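Local coordinates for putative calcium binding protein (Streptomyces coelicolor, PDB 3AKB), which binds calcium ions in EF-hand loops and probably takes part in calcium-mediated regulation in this bacterium, at residues T11-D16 with R160-P165; F37-A40 with D44-Q47; D65-Q70 with R74-T79; D142-G147 with E151-P156. The protein carries 2 engineered substitutions. All coordinates share one frame; numbering follows the deposited sequence.

Interaction 1 (T11-D16 with R160-P165); sequences TTFDQD and RYFTVP. With CA (calcium ion), chain E.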
loop_
_atom_site.group_PDB
_atom_site.type_symbol
_atom_site.label_atom_id
_atom_site.label_comp_id
_atom_site.label_asym_id
_atom_site.label_seq_id
_atom_site.Cartn_x
_atom_site.Cartn_y
_atom_site.Cartn_z
ATOM N N THR A 11 -8.185 -7.781 -0.218
ATOM C CA THR A 11 -7.251 -8.457 -1.109
ATOM C C THR A 11 -5.941 -7.676 -1.272
ATOM O O THR A 11 -4.862 -8.280 -1.343
ATOM C CB THR A 11 -7.908 -8.713 -2.497
ATOM O OG1 THR A 11 -9.076 -9.532 -2.339
ATOM C CG2 THR A 11 -6.946 -9.416 -3.461
ATOM N N THR A 12 -6.028 -6.348 -1.319
ATOM C CA THR A 12 -4.845 -5.516 -1.470
ATOM C C THR A 12 -3.920 -5.743 -0.272
ATOM O O THR A 12 -2.700 -5.817 -0.428
ATOM C CB THR A 12 -5.220 -4.022 -1.584
ATOM O OG1 THR A 12 -6.007 -3.826 -2.773
ATOM C CG2 THR A 12 -3.962 -3.164 -1.650
ATOM N N PHE A 13 -4.482 -5.896 0.922
ATOM C CA PHE A 13 -3.657 -6.136 2.117
ATOM C C PHE A 13 -3.220 -7.604 2.235
ATOM O O PHE A 13 -2.108 -7.904 2.678
ATOM C CB PHE A 13 -4.418 -5.751 3.393
ATOM C CG PHE A 13 -4.545 -4.257 3.626
ATOM C CD1 PHE A 13 -3.431 -3.418 3.582
ATOM C CD2 PHE A 13 -5.790 -3.709 3.971
ATOM C CE1 PHE A 13 -3.578 -2.019 3.849
ATOM C CE2 PHE A 13 -5.942 -2.320 4.241
ATOM C CZ PHE A 13 -4.827 -1.482 4.174
ATOM N N ASP A 14 -4.114 -8.505 1.826
ATOM C CA ASP A 14 -3.850 -9.951 1.895
ATOM C C ASP A 14 -3.042 -10.375 0.682
ATOM O O ASP A 14 -3.509 -11.125 -0.186
ATOM C CB ASP A 14 -5.165 -10.728 2.006
ATOM C CG ASP A 14 -4.943 -12.214 2.165
ATOM O OD1 ASP A 14 -3.843 -12.606 2.637
ATOM O OD2 ASP A 14 -5.871 -13.005 1.812
ATOM N N GLN A 15 -1.784 -9.928 0.673
ATOM C CA GLN A 15 -0.891 -10.101 -0.458
ATOM C C GLN A 15 -0.661 -11.551 -0.857
ATOM O O GLN A 15 -0.537 -11.836 -2.053
ATOM C CB GLN A 15 0.426 -9.368 -0.188
ATOM C CG GLN A 15 0.287 -7.845 -0.306
ATOM C CD GLN A 15 0.295 -7.374 -1.755
ATOM O OE1 GLN A 15 1.177 -7.761 -2.522
ATOM N NE2 GLN A 15 -0.649 -6.529 -2.127
ATOM N N ASP A 16 -0.626 -12.473 0.121
ATOM C CA ASP A 16 -0.417 -13.889 -0.196
ATOM C C ASP A 16 -1.719 -14.681 -0.420
ATOM O O ASP A 16 -1.696 -15.885 -0.737
ATOM C CB ASP A 16 0.533 -14.546 0.821
ATOM C CG ASP A 16 -0.087 -14.718 2.191
ATOM O OD1 ASP A 16 -1.319 -14.579 2.365
ATOM O OD2 ASP A 16 0.706 -15.040 3.105
ATOM N N ARG A 160 -8.014 7.820 0.055
ATOM C CA ARG A 160 -9.264 7.647 -0.680
ATOM C C ARG A 160 -9.554 6.180 -1.011
ATOM O O ARG A 160 -10.691 5.704 -0.847
ATOM C CB ARG A 160 -9.250 8.465 -1.977
ATOM C CG ARG A 160 -9.447 9.968 -1.810
ATOM C CD ARG A 160 -9.343 10.699 -3.155
ATOM N NE ARG A 160 -8.010 10.558 -3.750
ATOM C CZ ARG A 160 -7.512 11.365 -4.688
ATOM N NH1 ARG A 160 -8.242 12.368 -5.168
ATOM N NH2 ARG A 160 -6.293 11.167 -5.161
ATOM N N TYR A 161 -8.548 5.455 -1.504
ATOM C CA TYR A 161 -8.756 4.050 -1.867
ATOM C C TYR A 161 -9.236 3.224 -0.664
ATOM O O TYR A 161 -10.105 2.359 -0.830
ATOM C CB TYR A 161 -7.491 3.421 -2.474
ATOM C CG TYR A 161 -7.646 1.950 -2.777
ATOM C CD1 TYR A 161 -8.425 1.508 -3.839
ATOM C CD2 TYR A 161 -7.031 0.995 -1.972
ATOM C CE1 TYR A 161 -8.575 0.134 -4.094
ATOM C CE2 TYR A 161 -7.166 -0.381 -2.235
ATOM C CZ TYR A 161 -7.944 -0.790 -3.279
ATOM O OH TYR A 161 -8.078 -2.139 -3.526
ATOM N N PHE A 162 -8.700 3.499 0.529
ATOM C CA PHE A 162 -9.116 2.749 1.732
ATOM C C PHE A 162 -10.351 3.344 2.467
ATOM O O PHE A 162 -10.725 2.915 3.585
ATOM C CB PHE A 162 -7.910 2.434 2.637
ATOM C CG PHE A 162 -6.976 1.395 2.042
ATOM C CD1 PHE A 162 -7.401 0.078 1.902
ATOM C CD2 PHE A 162 -5.718 1.745 1.547
ATOM C CE1 PHE A 162 -6.569 -0.898 1.325
ATOM C CE2 PHE A 162 -4.877 0.777 0.984
ATOM C CZ PHE A 162 -5.309 -0.542 0.861
ATOM N N THR A 163 -10.981 4.317 1.799
ATOM C CA THR A 163 -12.297 4.813 2.168
ATOM C C THR A 163 -13.310 4.129 1.265
ATOM O O THR A 163 -13.605 4.591 0.150
ATOM C CB THR A 163 -12.372 6.337 2.003
ATOM O OG1 THR A 163 -11.363 6.947 2.810
ATOM C CG2 THR A 163 -13.742 6.872 2.421
ATOM N N VAL A 164 -13.831 3.002 1.727
ATOM C CA VAL A 164 -14.768 2.248 0.923
ATOM C C VAL A 164 -16.102 3.004 0.961
ATOM O O VAL A 164 -16.723 3.113 2.017
ATOM C CB VAL A 164 -14.938 0.818 1.454
ATOM C CG1 VAL A 164 -15.914 0.079 0.575
ATOM C CG2 VAL A 164 -13.577 0.096 1.508
ATOM N N PRO A 165 -16.534 3.562 -0.185
ATOM C CA PRO A 165 -17.735 4.392 -0.115
ATOM C C PRO A 165 -18.959 3.520 0.129
ATOM O O PRO A 165 -18.990 2.370 -0.332
ATOM C CB PRO A 165 -17.793 5.056 -1.495
ATOM C CG PRO A 165 -17.008 4.170 -2.381
ATOM C CD PRO A 165 -15.984 3.469 -1.545
HETATM CA CA CA E . -2.246 -13.267 4.114
HETATM O O HOH W 1 -0.537 -14.312 5.361
#
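Phe162, just past the end of helix 151-161, lays its ring over that of Phe13 on the last turn of helix 2-13. Its CG stands anti to the carbonyl carbon (chi1 -71°), which carries the ring from CB toward helix 2-13. Ring atom CD1 of Phe162 then lies 3.7 Å from Phe13 CE2. CE1 goes deepest, 3.3 Å from Phe13 CE2, a tight carbon-carbon approach. At the tip, Phe162 CZ sits 3.5 Å from Phe13 CZ, and the same CZ, at the ring edge, meets Thr12 CG2 at 3.9 Å. The two side chains arrive from opposite directions and overlap rim on rim: an offset stack, centroids 4.4 Å apart and planes 13° apart. Over the other face of Phe162 lies the edge of Tyr161, its CD2 above the centre, so this ring is sandwiched. Tyr161 runs on to a polar end, where its OH shares a hydrogen bond of 2.8 Å with Thr12 OG1. Replacing Phe162 by an alanine would probably leave Phe13 without its stacking partner and open a gap between Phe13 and Tyr161. The end of helix 2-13 is held as well: Gln15 NE2 donates an almost straight bond to Thr12 O and another to Phe127 O. Directly after Phe13 comes Asp14, whose OD1 joins Asp16 OD1 on a calcium ion completed by Asn18, His20, Asp25 and water. The stack thus packs the chain's C-terminal end against the helix that enters the first EF-hand loop.

Interaction 2 (F37-A40 with D44-Q47); sequences FGVA and DRGQ. With CA (calcium ion), chain D.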
loop_
_atom_site.group_PDB
_atom_site.type_symbol
_atom_site.label_atom_id
_atom_site.label_comp_id
_atom_site.label_asym_id
_atom_site.label_seq_id
_atom_site.Cartn_x
_atom_site.Cartn_y
_atom_site.Cartn_z
ATOM N N PHE A 37 12.744 -3.514 -8.419
ATOM C CA PHE A 37 13.661 -2.395 -8.669
ATOM C C PHE A 37 15.147 -2.728 -8.455
ATOM O O PHE A 37 16.008 -1.875 -8.650
ATOM C CB PHE A 37 13.225 -1.195 -7.844
ATOM C CG PHE A 37 11.991 -0.558 -8.382
ATOM C CD1 PHE A 37 12.077 0.346 -9.443
ATOM C CD2 PHE A 37 10.736 -0.930 -7.900
ATOM C CE1 PHE A 37 10.909 0.897 -9.969
ATOM C CE2 PHE A 37 9.564 -0.396 -8.441
ATOM C CZ PHE A 37 9.647 0.519 -9.460
ATOM N N GLY A 38 15.443 -3.959 -8.057
ATOM C CA GLY A 38 16.849 -4.340 -7.839
ATOM C C GLY A 38 17.529 -3.593 -6.716
ATOM O O GLY A 38 18.767 -3.355 -6.754
ATOM N N VAL A 39 16.742 -3.249 -5.705
ATOM C CA VAL A 39 17.234 -2.546 -4.520
ATOM C C VAL A 39 17.453 -3.571 -3.410
ATOM O O VAL A 39 16.559 -4.357 -3.104
ATOM C CB VAL A 39 16.265 -1.433 -4.071
ATOM C CG1 VAL A 39 16.708 -0.809 -2.750
ATOM C CG2 VAL A 39 16.135 -0.394 -5.164
ATOM N N ALA A 40 18.660 -3.592 -2.852
ATOM C CA ALA A 40 19.016 -4.604 -1.847
ATOM C C ALA A 40 18.285 -4.422 -0.530
ATOM O O ALA A 40 18.117 -3.304 -0.040
ATOM C CB ALA A 40 20.531 -4.611 -1.599
ATOM N N ASP A 44 20.229 1.201 2.538
ATOM C CA ASP A 44 19.459 2.191 3.282
ATOM C C ASP A 44 17.997 2.205 2.829
ATOM O O ASP A 44 17.083 2.199 3.654
ATOM C CB ASP A 44 20.045 3.583 3.100
ATOM C CG ASP A 44 21.387 3.723 3.717
ATOM O OD1 ASP A 44 21.571 3.328 4.879
ATOM O OD2 ASP A 44 22.265 4.283 3.047
ATOM N N ARG A 45 17.776 2.216 1.511
ATOM C CA ARG A 45 16.388 2.297 1.008
ATOM C C ARG A 45 15.613 1.023 1.297
ATOM O O ARG A 45 14.398 1.068 1.541
ATOM C CB ARG A 45 16.380 2.578 -0.500
ATOM C CG ARG A 45 16.627 4.064 -0.846
ATOM C CD ARG A 45 16.468 4.314 -2.336
ATOM N NE ARG A 45 17.544 3.657 -3.086
ATOM C CZ ARG A 45 17.471 3.266 -4.363
ATOM N NH1 ARG A 45 16.366 3.450 -5.099
ATOM N NH2 ARG A 45 18.516 2.682 -4.915
ATOM N N GLY A 46 16.306 -0.119 1.276
ATOM C CA GLY A 46 15.661 -1.419 1.586
ATOM C C GLY A 46 15.216 -1.465 3.037
ATOM O O GLY A 46 14.065 -1.820 3.351
ATOM N N GLN A 47 16.104 -1.052 3.930
ATOM C CA GLN A 47 15.767 -1.010 5.356
ATOM C C GLN A 47 14.621 -0.046 5.632
ATOM O O GLN A 47 13.738 -0.350 6.455
ATOM C CB GLN A 47 17.005 -0.691 6.210
ATOM C CG GLN A 47 18.026 -1.805 6.202
ATOM C CD GLN A 47 17.447 -3.075 6.757
ATOM O OE1 GLN A 47 17.181 -4.034 6.028
ATOM N NE2 GLN A 47 17.162 -3.070 8.055
HETATM CA CA CA D . 16.541 -4.483 9.396
#
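Val39 and Arg45 cross at about a right angle, the valine resting one methyl on the flat end of the arginine. Val39 CG2 lies over one face of the guanidinium, 3.9 Å from Arg45 NH1, and is almost equally near CZ and NH2. The arginine gets there by bending at chi3 (-68°), which folds its planar head back beside the valine. Its polar end is held elsewhere, NH1 donating to Gly105 O in helix 89-107. The other branch of Val39, CG1, faces the helix backbone, 4.1 Å from Gly46 N, and the valine also touches Val106. With an alanine in place of Val39, the guanidinium face would probably lose its methyl cover and a gap would open above Gly46. Beside this pair the backbones close in: Gly46 CA makes a CA-H...O contact of 3.5 Å with Ala40 O, where a CB on Gly46 would clash. Ser43 OG hydrogen-bonds both Ala40 O and Gly46 N, tying the turn to the helix start, and one residue further on the side-chain amide of Gln47 meets a calcium ion. A Schellman motif at Gly38 ends helix 23-37; what follows is the tight connection from the helix leaving one EF-hand loop to helix 44-64, which enters the next.

Interaction 3 (D65-Q70 with R74-T79); sequences DRDGDQ and REEFVT. With CA (calcium ion), chain F.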
loop_
_atom_site.group_PDB
_atom_site.type_symbol
_atom_site.label_atom_id
_atom_site.label_comp_id
_atom_site.label_asym_id
_atom_site.label_seq_id
_atom_site.Cartn_x
_atom_site.Cartn_y
_atom_site.Cartn_z
ATOM N N ASP A 65 -7.212 -5.705 14.394
ATOM C CA ASP A 65 -6.899 -6.967 15.062
ATOM C C ASP A 65 -7.474 -6.952 16.468
ATOM O O ASP A 65 -6.751 -6.745 17.437
ATOM C CB ASP A 65 -5.381 -7.228 15.109
ATOM C CG ASP A 65 -5.030 -8.536 15.781
ATOM O OD1 ASP A 65 -5.860 -9.451 15.780
ATOM O OD2 ASP A 65 -3.907 -8.652 16.309
ATOM N N ARG A 66 -8.768 -7.218 16.577
ATOM C CA ARG A 66 -9.453 -7.002 17.852
ATOM C C ARG A 66 -9.274 -8.118 18.897
ATOM O O ARG A 66 -9.495 -7.874 20.087
ATOM C CB ARG A 66 -10.913 -6.577 17.646
ATOM C CG ARG A 66 -11.075 -5.106 17.181
ATOM C CD ARG A 66 -10.439 -4.102 18.172
ATOM N NE ARG A 66 -9.985 -2.866 17.520
ATOM C CZ ARG A 66 -10.436 -1.645 17.811
ATOM N NH1 ARG A 66 -11.350 -1.471 18.766
ATOM N NH2 ARG A 66 -9.959 -0.591 17.160
ATOM N N ASP A 67 -8.827 -9.303 18.474
ATOM C CA ASP A 67 -8.540 -10.391 19.414
ATOM C C ASP A 67 -7.038 -10.576 19.702
ATOM O O ASP A 67 -6.649 -11.496 20.435
ATOM C CB ASP A 67 -9.223 -11.704 18.988
ATOM C CG ASP A 67 -8.655 -12.285 17.707
ATOM O OD1 ASP A 67 -7.754 -11.652 17.115
ATOM O OD2 ASP A 67 -9.102 -13.375 17.281
ATOM N N GLY A 68 -6.220 -9.692 19.135
ATOM C CA GLY A 68 -4.797 -9.583 19.501
ATOM C C GLY A 68 -3.864 -10.690 19.039
ATOM O O GLY A 68 -2.702 -10.729 19.453
ATOM N N ASP A 69 -4.344 -11.578 18.176
ATOM C CA ASP A 69 -3.560 -12.721 17.744
ATOM C C ASP A 69 -2.640 -12.393 16.570
ATOM O O ASP A 69 -1.978 -13.281 16.052
ATOM C CB ASP A 69 -4.450 -13.933 17.440
ATOM C CG ASP A 69 -5.292 -13.771 16.174
ATOM O OD1 ASP A 69 -5.427 -12.629 15.642
ATOM O OD2 ASP A 69 -5.822 -14.811 15.700
ATOM N N GLN A 70 -2.608 -11.119 16.158
ATOM C CA GLN A 70 -1.683 -10.661 15.102
ATOM C C GLN A 70 -1.927 -11.331 13.737
ATOM O O GLN A 70 -1.009 -11.548 12.934
ATOM C CB GLN A 70 -0.225 -10.761 15.609
ATOM C CG GLN A 70 0.023 -9.802 16.794
ATOM C CD GLN A 70 1.349 -10.019 17.515
ATOM O OE1 GLN A 70 2.090 -10.963 17.227
ATOM N NE2 GLN A 70 1.635 -9.139 18.469
ATOM N N ARG A 74 -10.730 -11.886 7.519
ATOM C CA ARG A 74 -11.749 -11.267 6.683
ATOM C C ARG A 74 -12.848 -10.654 7.547
ATOM O O ARG A 74 -13.208 -9.489 7.365
ATOM C CB ARG A 74 -12.334 -12.309 5.738
ATOM C CG ARG A 74 -12.942 -11.741 4.454
ATOM C CD ARG A 74 -13.310 -12.869 3.497
ATOM N NE ARG A 74 -12.136 -13.566 2.969
ATOM C CZ ARG A 74 -11.476 -13.205 1.873
ATOM N NH1 ARG A 74 -11.862 -12.138 1.180
ATOM N NH2 ARG A 74 -10.426 -13.912 1.471
ATOM N N GLU A 75 -13.348 -11.421 8.520
ATOM C CA GLU A 75 -14.411 -10.948 9.411
ATOM C C GLU A 75 -14.019 -9.701 10.204
ATOM O O GLU A 75 -14.792 -8.735 10.270
ATOM C CB GLU A 75 -14.885 -12.078 10.338
ATOM C CG GLU A 75 -16.277 -11.888 10.938
ATOM C CD GLU A 75 -17.407 -11.916 9.907
ATOM O OE1 GLU A 75 -17.153 -12.161 8.708
ATOM O OE2 GLU A 75 -18.567 -11.684 10.307
ATOM N N GLU A 76 -12.817 -9.706 10.786
ATOM C CA GLU A 76 -12.285 -8.548 11.502
ATOM C C GLU A 76 -12.187 -7.302 10.611
ATOM O O GLU A 76 -12.463 -6.168 11.050
ATOM C CB GLU A 76 -10.905 -8.875 12.088
ATOM C CG GLU A 76 -10.982 -9.669 13.379
ATOM C CD GLU A 76 -9.611 -10.065 13.919
ATOM O OE1 GLU A 76 -8.742 -10.445 13.126
ATOM O OE2 GLU A 76 -9.408 -10.008 15.141
ATOM N N PHE A 77 -11.781 -7.519 9.370
ATOM C CA PHE A 77 -11.658 -6.418 8.422
ATOM C C PHE A 77 -13.022 -5.873 8.012
ATOM O O PHE A 77 -13.219 -4.670 8.039
ATOM C CB PHE A 77 -10.866 -6.848 7.191
ATOM C CG PHE A 77 -10.529 -5.711 6.273
ATOM C CD1 PHE A 77 -9.429 -4.897 6.534
ATOM C CD2 PHE A 77 -11.310 -5.445 5.154
ATOM C CE1 PHE A 77 -9.110 -3.828 5.695
ATOM C CE2 PHE A 77 -10.988 -4.385 4.315
ATOM C CZ PHE A 77 -9.897 -3.582 4.579
ATOM N N VAL A 78 -13.944 -6.766 7.645
ATOM C CA VAL A 78 -15.286 -6.385 7.176
ATOM C C VAL A 78 -16.087 -5.748 8.314
ATOM O O VAL A 78 -16.575 -4.625 8.168
ATOM C CB VAL A 78 -16.050 -7.595 6.546
ATOM C CG1 VAL A 78 -17.500 -7.232 6.221
ATOM C CG2 VAL A 78 -15.344 -8.089 5.287
ATOM N N THR A 79 -16.195 -6.446 9.449
ATOM C CA THR A 79 -17.032 -5.992 10.591
ATOM C C THR A 79 -16.424 -4.849 11.424
ATOM O O THR A 79 -17.143 -4.134 12.135
ATOM C CB THR A 79 -17.407 -7.167 11.562
ATOM O OG1 THR A 79 -16.208 -7.697 12.151
ATOM C CG2 THR A 79 -18.161 -8.294 10.815
HETATM CA CA CA F . -7.192 -11.281 14.904
HETATM O O HOH W 2 -8.226 -13.519 14.426
#
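Asp65, Asp67 and Asp69 meet Glu76 round one calcium ion, the classic EF-hand loop with the glutamate in its last ligand position. Glu76 grips the metal with both carboxylate oxygens, OE1 at 2.5 Å and OE2 at 2.6 Å. Each aspartate gives one oxygen: Asp65 OD1, Asp67 OD1 and Asp69 OD1 all stand within 2.4 Å of the ion. Water 2 and Arg71 O bring the count to seven. Glu76 reaches across from helix 74-87 with its chain extended beyond CG (chi2 177°), lying alongside Asp65 but crossing Asp67 at about a right angle. Its carboxylate plane is turned 73° from that of Asp67, and Asp67 OD1 approaches Glu76 OE2 to 3.1 Å, a closeness the shared cation probably makes tolerable.

The second shell steers these ligands. Thr73 N hydrogen-bonds Glu76 OE1. Arg66 N makes a weak, well bent bond of 3.2 Å to Glu76 OE2, and the N-H of Asp67 adds another weak one to the same oxygen. Asp67 and Asp69 use their non-ligand oxygens to accept from water 2, so the water is held by both side chains as well as by the metal. Asp65 likewise splits its two oxygens: OD1 goes to the calcium, and OD2 takes the N-H of Gln70 at 2.8 Å on its syn side, 31° out of the carboxylate plane.

Interaction 4 (D142-G147 with E151-P156); sequences DTDGDG and ETEIVP. With CA (calcium ion), chain I; CA (calcium ion), chain B.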
loop_
_atom_site.group_PDB
_atom_site.type_symbol
_atom_site.label_atom_id
_atom_site.label_comp_id
_atom_site.label_asym_id
_atom_site.label_seq_id
_atom_site.Cartn_x
_atom_site.Cartn_y
_atom_site.Cartn_z
ATOM N N ASP A 142 -1.229 10.583 -11.527
ATOM C CA ASP A 142 -0.552 11.795 -12.004
ATOM C C ASP A 142 -1.587 12.891 -12.215
ATOM O O ASP A 142 -1.974 13.185 -13.341
ATOM C CB ASP A 142 0.193 11.503 -13.306
ATOM C CG ASP A 142 0.991 12.691 -13.807
ATOM O OD1 ASP A 142 1.282 13.585 -13.008
ATOM O OD2 ASP A 142 1.296 12.736 -15.019
ATOM N N THR A 143 -2.039 13.476 -11.117
ATOM C CA THR A 143 -3.184 14.395 -11.174
ATOM C C THR A 143 -2.860 15.750 -11.783
ATOM O O THR A 143 -3.775 16.480 -12.176
ATOM C CB THR A 143 -3.822 14.600 -9.802
ATOM O OG1 THR A 143 -2.812 15.004 -8.876
ATOM C CG2 THR A 143 -4.489 13.302 -9.347
ATOM N N ASP A 144 -1.577 16.079 -11.905
ATOM C CA ASP A 144 -1.187 17.349 -12.529
ATOM C C ASP A 144 -0.575 17.159 -13.911
ATOM O O ASP A 144 -0.230 18.123 -14.591
ATOM C CB ASP A 144 -0.303 18.215 -11.597
ATOM C CG ASP A 144 1.037 17.564 -11.244
ATOM O OD1 ASP A 144 1.320 16.428 -11.688
ATOM O OD2 ASP A 144 1.829 18.201 -10.517
ATOM N N GLY A 145 -0.442 15.906 -14.324
ATOM C CA GLY A 145 -0.086 15.593 -15.709
ATOM C C GLY A 145 1.355 15.850 -16.152
ATOM O O GLY A 145 1.621 15.952 -17.349
ATOM N N ASP A 146 2.284 15.972 -15.198
ATOM C CA ASP A 146 3.700 16.238 -15.507
ATOM C C ASP A 146 4.528 14.961 -15.678
ATOM O O ASP A 146 5.755 15.019 -15.867
ATOM C CB ASP A 146 4.350 17.156 -14.455
ATOM C CG ASP A 146 4.181 16.655 -13.022
ATOM O OD1 ASP A 146 3.921 15.445 -12.822
ATOM O OD2 ASP A 146 4.299 17.476 -12.074
ATOM N N GLY A 147 3.867 13.812 -15.602
ATOM C CA GLY A 147 4.519 12.524 -15.904
ATOM C C GLY A 147 5.207 11.918 -14.695
ATOM O O GLY A 147 5.792 10.836 -14.776
ATOM N N GLU A 151 4.652 12.231 -3.632
ATOM C CA GLU A 151 4.045 11.907 -2.346
ATOM C C GLU A 151 2.717 12.632 -2.146
ATOM O O GLU A 151 1.792 12.069 -1.552
ATOM C CB GLU A 151 5.013 12.255 -1.210
ATOM C CG GLU A 151 4.571 11.769 0.203
ATOM C CD GLU A 151 5.728 11.744 1.180
ATOM O OE1 GLU A 151 6.871 11.594 0.737
ATOM O OE2 GLU A 151 5.495 11.889 2.387
ATOM N N THR A 152 2.613 13.875 -2.632
ATOM C CA THR A 152 1.375 14.653 -2.454
ATOM C C THR A 152 0.243 14.101 -3.317
ATOM O O THR A 152 -0.938 14.425 -3.101
ATOM C CB THR A 152 1.587 16.164 -2.701
ATOM O OG1 THR A 152 2.037 16.358 -4.040
ATOM C CG2 THR A 152 2.615 16.723 -1.731
ATOM N N GLU A 153 0.592 13.258 -4.286
ATOM C CA GLU A 153 -0.412 12.550 -5.091
ATOM C C GLU A 153 -0.776 11.210 -4.456
ATOM O O GLU A 153 -1.963 10.898 -4.308
ATOM C CB GLU A 153 0.051 12.399 -6.554
ATOM C CG GLU A 153 0.053 13.770 -7.304
ATOM C CD GLU A 153 0.795 13.798 -8.630
ATOM O OE1 GLU A 153 1.777 13.055 -8.793
ATOM O OE2 GLU A 153 0.428 14.597 -9.543
ATOM N N ILE A 154 0.223 10.427 -4.040
ATOM C CA ILE A 154 -0.080 9.087 -3.539
ATOM C C ILE A 154 -0.680 9.024 -2.136
ATOM O O ILE A 154 -1.478 8.131 -1.864
ATOM C CB ILE A 154 1.095 8.089 -3.702
ATOM C CG1 ILE A 154 2.283 8.400 -2.782
ATOM C CG2 ILE A 154 1.566 8.038 -5.145
ATOM C CD1 ILE A 154 3.343 7.287 -2.808
ATOM N N VAL A 155 -0.308 9.933 -1.240
ATOM C CA VAL A 155 -0.839 9.799 0.110
ATOM C C VAL A 155 -2.360 10.018 0.164
ATOM O O VAL A 155 -3.072 9.170 0.692
ATOM C CB VAL A 155 -0.036 10.604 1.172
ATOM C CG1 VAL A 155 -0.650 10.453 2.561
ATOM C CG2 VAL A 155 1.412 10.113 1.195
ATOM N N PRO A 156 -2.879 11.122 -0.433
ATOM C CA PRO A 156 -4.352 11.235 -0.464
ATOM C C PRO A 156 -5.049 10.163 -1.322
ATOM O O PRO A 156 -6.166 9.752 -1.005
ATOM C CB PRO A 156 -4.591 12.631 -1.053
ATOM C CG PRO A 156 -3.368 12.974 -1.750
ATOM C CD PRO A 156 -2.231 12.308 -1.023
HETATM CA CA CA I . 2.347 14.451 -11.037
HETATM CA CA CA B . 3.680 17.660 -10.332
HETATM O O HOH W 3 5.639 16.331 -9.322
HETATM O O HOH W 4 3.667 15.732 -9.724
#
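Metal bonds carry the contact between Glu153 and the aspartates Asp142, Asp144 and Asp146. Glu153 chelates the loop calcium unevenly, with OE2 at 2.4 Å and OE1 at 2.7 Å. Asp142 OD1, Asp144 OD1 and Asp146 OD1 bind the same ion, joined by water 4 and Lys148 O, in the arrangement of an EF-hand loop. A second calcium lies on the outer oxygens, Asp144 OD2 and Asp146 OD2, with water 4 between the two ions; its modelled bonds are short for calcium, so their lengths are doubtful.

The hydrogen bonds are of two grades. Those from the loop backbone to Glu153 OE2 are weak: Thr143 N at 3.1 Å and Asp144 N at 3.4 Å. Firmer is the bond from Gly147 N to Asp142 OD2, 2.8 Å long and on the syn side, and Gly150 N secures Glu153 OE1. With CG anti to its own N (chi1 -176°), Asp142 turns OD1 to the metal and OD2 to the backbone.

Packing adds little: Thr143 OG1 slides past the Glu153 stem, 3.5 Å from CG. The carboxylates themselves keep their planes steeply turned, 75° between Asp144 and Glu153. Asp144 OD1 still comes within 3.0 Å of Glu153 OE2. With four acidic side chains on one ion, they would probably repel without the calcium and let the loop part from helix 151-161.

In the fold
Interactions 3 and 4 are the same chemistry in two places, carboxylates closing round calcium, on opposite sides of the chain's centre with about 32 Å between their own centres. Interaction 3 is a surface contact, whereas interaction 4 buries its glutamate. Interaction 1 lies nearest the middle and relies on aromatic stacking; it joins the chain's two ends and encloses the other three along the sequence. It shares helix 151-161 with interaction 4 and touches interaction 3 where Phe13 CD2 packs on Phe77 CE1, 3.7 Å away. Interaction 2, a turn at the periphery, touches none of the others and depends on apolar and backbone contacts, its calcium sitting to one side.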